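Local coordinates for protein aldehyde dehydrogenase (Anabaena variabilis, PDB 4H7N) that probably catalyses the NAD+-dependent oxidation of aldehydes to carboxylic acids, at residues Ile133-Trp136 / Thr141-Met144; Val159-Ser162 / Arg167-Ala170. All blocks are in the same frame, centred on the assembly; numbering follows the deposited sequence.

Contact 1 of 2, residues Ile133-Trp136 / Thr141-Met144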
ATOM      1  N   ILE A 133      -5.999   1.062  15.587  1.00 22.45           N
ATOM      2  CA  ILE A 133      -7.373   1.245  16.098  1.00 22.80           C
ATOM      3  C   ILE A 133      -8.061  -0.063  15.898  1.00 22.36           C
ATOM      4  O   ILE A 133      -8.203  -0.515  14.734  1.00 20.97           O
ATOM      5  CB  ILE A 133      -8.101   2.356  15.319  1.00 22.56           C
ATOM      6  CG1 ILE A 133      -7.327   3.665  15.501  1.00 23.70           C
ATOM      7  CG2 ILE A 133      -9.560   2.474  15.815  1.00 25.39           C
ATOM      8  CD1 ILE A 133      -7.775   4.808  14.601  1.00 24.76           C
ATOM      9  N   SER A 134      -8.455  -0.708  17.004  1.00 22.89           N
ATOM     10  CA  SER A 134      -8.900  -2.096  16.965  1.00 23.00           C
ATOM     11  C   SER A 134     -10.338  -2.240  17.551  1.00 24.83           C
ATOM     12  O   SER A 134     -10.753  -1.458  18.375  1.00 24.88           O
ATOM     13  CB  SER A 134      -7.904  -2.983  17.715  1.00 25.12           C
ATOM     14  OG  SER A 134      -7.743  -2.574  19.092  1.00 23.62           O
ATOM     15  N   PRO A 135     -11.082  -3.258  17.114  1.00 25.47           N
ATOM     16  CA  PRO A 135     -12.502  -3.407  17.429  1.00 26.13           C
ATOM     17  C   PRO A 135     -12.737  -4.215  18.680  1.00 25.22           C
ATOM     18  O   PRO A 135     -11.805  -4.782  19.257  1.00 25.17           O
ATOM     19  CB  PRO A 135     -13.054  -4.136  16.210  1.00 27.39           C
ATOM     20  CG  PRO A 135     -11.912  -5.027  15.780  1.00 27.60           C
ATOM     21  CD  PRO A 135     -10.635  -4.296  16.162  1.00 28.35           C
ATOM     22  N   TRP A 136     -14.005  -4.244  19.097  1.00 26.40           N
ATOM     23  CA  TRP A 136     -14.407  -4.858  20.370  1.00 25.07           C
ATOM     24  C   TRP A 136     -14.673  -6.374  20.328  1.00 25.08           C
ATOM     25  O   TRP A 136     -14.842  -6.974  21.382  1.00 24.13           O
ATOM     26  CB  TRP A 136     -15.654  -4.142  20.927  1.00 25.13           C
ATOM     27  CG  TRP A 136     -16.733  -3.951  19.948  1.00 24.32           C
ATOM     28  CD1 TRP A 136     -17.007  -2.827  19.241  1.00 25.26           C
ATOM     29  CD2 TRP A 136     -17.677  -4.935  19.532  1.00 24.75           C
ATOM     30  NE1 TRP A 136     -18.064  -3.047  18.414  1.00 26.00           N
ATOM     31  CE2 TRP A 136     -18.489  -4.347  18.567  1.00 25.35           C
ATOM     32  CE3 TRP A 136     -17.904  -6.276  19.886  1.00 25.34           C
ATOM     33  CZ2 TRP A 136     -19.539  -5.029  17.953  1.00 26.23           C
ATOM     34  CZ3 TRP A 136     -18.954  -6.958  19.272  1.00 25.62           C
ATOM     35  CH2 TRP A 136     -19.766  -6.331  18.324  1.00 26.53           C
ATOM     36  N   THR A 141      -6.865 -10.174  20.462  1.00 25.48           N
ATOM     37  CA  THR A 141      -6.118 -10.589  19.267  1.00 24.83           C
ATOM     38  C   THR A 141      -6.105  -9.487  18.221  1.00 25.87           C
ATOM     39  O   THR A 141      -5.074  -9.290  17.556  1.00 24.04           O
ATOM     40  CB  THR A 141      -6.607 -11.900  18.659  1.00 29.13           C
ATOM     41  OG1 THR A 141      -8.005 -11.856  18.584  1.00 30.69           O
ATOM     42  CG2 THR A 141      -6.260 -13.125  19.562  1.00 31.21           C
ATOM     43  N   LEU A 142      -7.212  -8.779  18.055  1.00 25.15           N
ATOM     44  CA  LEU A 142      -7.232  -7.737  17.038  1.00 27.11           C
ATOM     45  C   LEU A 142      -6.501  -6.434  17.442  1.00 25.40           C
ATOM     46  O   LEU A 142      -6.165  -5.653  16.580  1.00 24.58           O
ATOM     47  CB  LEU A 142      -8.674  -7.503  16.534  1.00 28.25           C
ATOM     48  CG  LEU A 142      -9.260  -8.755  15.842  1.00 30.18           C
ATOM     49  CD1 LEU A 142     -10.693  -8.607  15.362  1.00 30.66           C
ATOM     50  CD2 LEU A 142      -8.437  -9.219  14.639  1.00 33.32           C
ATOM     51  N   SER A 143      -6.264  -6.192  18.741  1.00 24.45           N
ATOM     52  CA  SER A 143      -5.422  -5.101  19.151  1.00 24.41           C
ATOM     53  C   SER A 143      -3.947  -5.414  18.864  1.00 25.25           C
ATOM     54  O   SER A 143      -3.143  -4.485  18.711  1.00 26.88           O
ATOM     55  CB  SER A 143      -5.603  -4.746  20.633  1.00 23.82           C
ATOM     56  OG  SER A 143      -5.118  -5.767  21.492  1.00 26.03           O
HETATM   57  N   MSE A 144      -3.618  -6.701  18.763  1.00 24.54           N
HETATM   58  CA  MSE A 144      -2.234  -7.129  18.723  1.00 24.82           C
HETATM   59  C   MSE A 144      -1.781  -7.677  17.399  1.00 23.89           C
HETATM   60  O   MSE A 144      -0.592  -7.843  17.187  1.00 22.04           O
HETATM   61  CB  MSE A 144      -2.046  -8.221  19.792  1.00 25.98           C
HETATM   62  CG  MSE A 144      -2.129  -7.641  21.205  1.00 26.79           C
HETATM   63 SE   MSE A 144      -0.641  -6.425  21.634  0.85 28.61          SE
HETATM   64  CE  MSE A 144      -1.595  -4.801  21.833  1.00 24.00           C
TER
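Ser-134 and Pro-135, at the end region of strand 118-134, meet Leu-142 and Ser-143 near the end of helix 139-144. The backbones come close: the CA atoms of Ser-134 and Ser-143 are 5.1 Å apart. The bond from CA to CB of Ser-134 is directed at the helix. Its CB rests 3.4 Å from the backbone O of Leu-142, while its OG, held between the backbone N and the carbonyl carbon (chi1 58°), lies alongside Ser-143 at 3.4 Å from CB. The partner of that OG is a carbon, so this is van der Waals contact. OG of Ser-143 hydrogen-bonds to the backbone O of Leu-140. Pro-135 follows with CD 3.8 Å from CB of Leu-142, and its CG meets CD1 of the same leucine, also at 3.8 Å. The two side chains cross at about a right angle. In Leu-142, chi1 (-63°) sets CG anti to the carbonyl carbon, and the extended chi2 (178°) carries CD1 to CG of Pro-135. Pro-135 opens the Pro-Trp-Asn stretch familiar from aldehyde dehydrogenases, and the side chain of Leu-142 is about 7 Å from that of Glu-232, the predicted active-site residue. Chemically, the contact has a serine half and an aliphatic half; both touch by van der Waals contact, and the hydrogen bond from Ser-143 OG to Leu-140 stays within its own helix.

Contact 2 of 2, residues Val159-Ser162 / Arg167-Ala170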
ATOM      1  N   VAL A 159      -1.709   2.014  20.512  1.00 20.83           N
ATOM      2  CA  VAL A 159      -2.839   1.182  20.333  1.00 22.07           C
ATOM      3  C   VAL A 159      -4.051   1.779  21.048  1.00 21.73           C
ATOM      4  O   VAL A 159      -3.982   2.044  22.242  1.00 22.40           O
ATOM      5  CB  VAL A 159      -2.578  -0.242  20.943  1.00 23.07           C
ATOM      6  CG1 VAL A 159      -3.794  -1.167  20.791  1.00 22.81           C
ATOM      7  CG2 VAL A 159      -1.357  -0.850  20.322  1.00 23.33           C
ATOM      8  N   LYS A 160      -5.137   1.944  20.307  1.00 20.60           N
ATOM      9  CA  LYS A 160      -6.416   2.467  20.800  1.00 23.45           C
ATOM     10  C   LYS A 160      -7.506   1.427  20.576  1.00 22.72           C
ATOM     11  O   LYS A 160      -8.138   1.370  19.515  1.00 22.33           O
ATOM     12  CB  LYS A 160      -6.836   3.825  20.129  1.00 23.64           C
ATOM     13  CG  LYS A 160      -7.926   4.447  21.001  1.00 26.23           C
ATOM     14  CD  LYS A 160      -9.059   5.166  20.318  1.00 27.21           C
ATOM     15  CE  LYS A 160      -9.860   4.304  19.372  1.00 25.54           C
ATOM     16  NZ  LYS A 160     -10.948   3.703  20.094  1.00 27.08           N
ATOM     17  N   PRO A 161      -7.711   0.570  21.555  1.00 22.95           N
ATOM     18  CA  PRO A 161      -8.822  -0.387  21.453  1.00 24.42           C
ATOM     19  C   PRO A 161     -10.182   0.296  21.590  1.00 24.35           C
ATOM     20  O   PRO A 161     -10.242   1.440  21.964  1.00 24.29           O
ATOM     21  CB  PRO A 161      -8.568  -1.382  22.597  1.00 24.39           C
ATOM     22  CG  PRO A 161      -7.271  -0.981  23.220  1.00 26.00           C
ATOM     23  CD  PRO A 161      -7.016   0.461  22.849  1.00 25.41           C
ATOM     24  N   SER A 162     -11.238  -0.394  21.202  1.00 25.81           N
ATOM     25  CA  SER A 162     -12.607   0.125  21.257  1.00 26.55           C
ATOM     26  C   SER A 162     -12.959   0.354  22.688  1.00 26.85           C
ATOM     27  O   SER A 162     -12.654  -0.462  23.549  1.00 25.96           O
ATOM     28  CB  SER A 162     -13.611  -0.910  20.707  1.00 27.17           C
ATOM     29  OG  SER A 162     -14.984  -0.538  20.939  1.00 26.44           O
ATOM     30  N   ARG A 167     -11.070  -3.330  28.838  1.00 23.93           N
ATOM     31  CA  ARG A 167     -10.533  -3.734  30.164  1.00 24.79           C
ATOM     32  C   ARG A 167      -9.299  -4.637  30.101  1.00 24.93           C
ATOM     33  O   ARG A 167      -8.477  -4.624  31.012  1.00 24.33           O
ATOM     34  CB  ARG A 167     -11.587  -4.443  30.990  1.00 26.19           C
ATOM     35  CG  ARG A 167     -12.906  -3.717  31.117  1.00 26.56           C
ATOM     36  CD  ARG A 167     -13.853  -4.647  31.839  1.00 27.37           C
ATOM     37  NE  ARG A 167     -15.208  -4.146  31.899  1.00 27.93           N
ATOM     38  CZ  ARG A 167     -16.054  -4.054  30.865  1.00 26.47           C
ATOM     39  NH1 ARG A 167     -15.694  -4.350  29.629  1.00 26.20           N
ATOM     40  NH2 ARG A 167     -17.297  -3.672  31.079  1.00 27.92           N
ATOM     41  N   PHE A 168      -9.119  -5.341  28.975  1.00 25.42           N
ATOM     42  CA  PHE A 168      -7.998  -6.281  28.822  1.00 25.28           C
ATOM     43  C   PHE A 168      -6.663  -5.574  28.826  1.00 24.82           C
ATOM     44  O   PHE A 168      -5.659  -6.211  29.058  1.00 25.68           O
ATOM     45  CB  PHE A 168      -8.127  -7.095  27.547  1.00 24.85           C
ATOM     46  CG  PHE A 168      -7.856  -6.294  26.301  1.00 24.18           C
ATOM     47  CD1 PHE A 168      -8.829  -5.495  25.741  1.00 23.61           C
ATOM     48  CD2 PHE A 168      -6.608  -6.332  25.706  1.00 24.00           C
ATOM     49  CE1 PHE A 168      -8.574  -4.766  24.595  1.00 23.48           C
ATOM     50  CE2 PHE A 168      -6.335  -5.596  24.550  1.00 23.47           C
ATOM     51  CZ  PHE A 168      -7.327  -4.823  23.990  1.00 23.14           C
ATOM     52  N   VAL A 169      -6.659  -4.272  28.565  1.00 25.09           N
ATOM     53  CA  VAL A 169      -5.462  -3.467  28.564  1.00 25.06           C
ATOM     54  C   VAL A 169      -4.773  -3.421  29.950  1.00 26.67           C
ATOM     55  O   VAL A 169      -3.529  -3.488  30.045  1.00 26.09           O
ATOM     56  CB  VAL A 169      -5.757  -2.042  28.021  1.00 25.73           C
ATOM     57  CG1 VAL A 169      -4.550  -1.152  28.168  1.00 27.11           C
ATOM     58  CG2 VAL A 169      -6.066  -2.117  26.522  1.00 25.63           C
ATOM     59  N   ALA A 170      -5.541  -3.381  31.018  1.00 25.98           N
ATOM     60  CA  ALA A 170      -4.941  -3.142  32.353  1.00 26.44           C
ATOM     61  C   ALA A 170      -3.913  -4.246  32.695  1.00 27.92           C
ATOM     62  O   ALA A 170      -2.804  -3.945  33.059  1.00 28.61           O
ATOM     63  CB  ALA A 170      -6.013  -3.029  33.427  1.00 27.55           C
TER
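A buried apolar contact links the end of strand 156-161 to the region leading into helix 169-176, with Pro-161 set against Phe-168 and Val-169. The backbones stay well apart, 8.4 Å between the CA atoms of Pro-161 and Val-169, so side chains bridge the gap. The bond from CA to CB of Pro-161 faces the other segment: CB lies 3.9 Å from CZ of Phe-168, and CG lies 3.7 Å from CG2 of Val-169 while also touching CZ of the phenyl ring. The strand and helix belong to a beta-alpha-beta unit completed by strand 186-188, whose Phe-188 also touches Val-169. Within this unit the proline approaches the phenyl ring obliquely, whereas it crosses the valine at about a right angle. Phe-168 carries CG between its backbone N and carbonyl carbon (chi1 72°), a rotation that swings the far end of the ring, CZ and CE1, back to the proline. CG2 of Val-169 sits 3.9 Å above the plane of that ring, offset toward its rim, so Phe-168 and Val-169 also pack on each other. On the strand, NZ of Lys-160 hydrogen-bonds to the O of Pro-161 at 3.0 Å, coming from above the carbonyl plane, and Gly-191 O gives that ammonium a second acceptor.

Contact 1 closes before contact 2 opens, so the two follow one another along the chain, with their centres 8 Å apart. Each joins the end of a strand to the helix that comes after it, and strands 118-134 and 156-161 are parallel neighbours in one mixed sheet. Ser-134 N and Lys-160 O, 3.3 Å apart, form a probable hydrogen bond between these strands. OG of Ser-143 meets the Phe-168 ring, 3.3 Å from its CE2, and OG of Ser-134 packs on the backbone CA of Pro-161 at 3.4 Å. Both turns lie at the C-terminal ends of adjacent parallel strands, the arrangement of Rossmann-like sheets, consistent with the NAD+-binding part of this family.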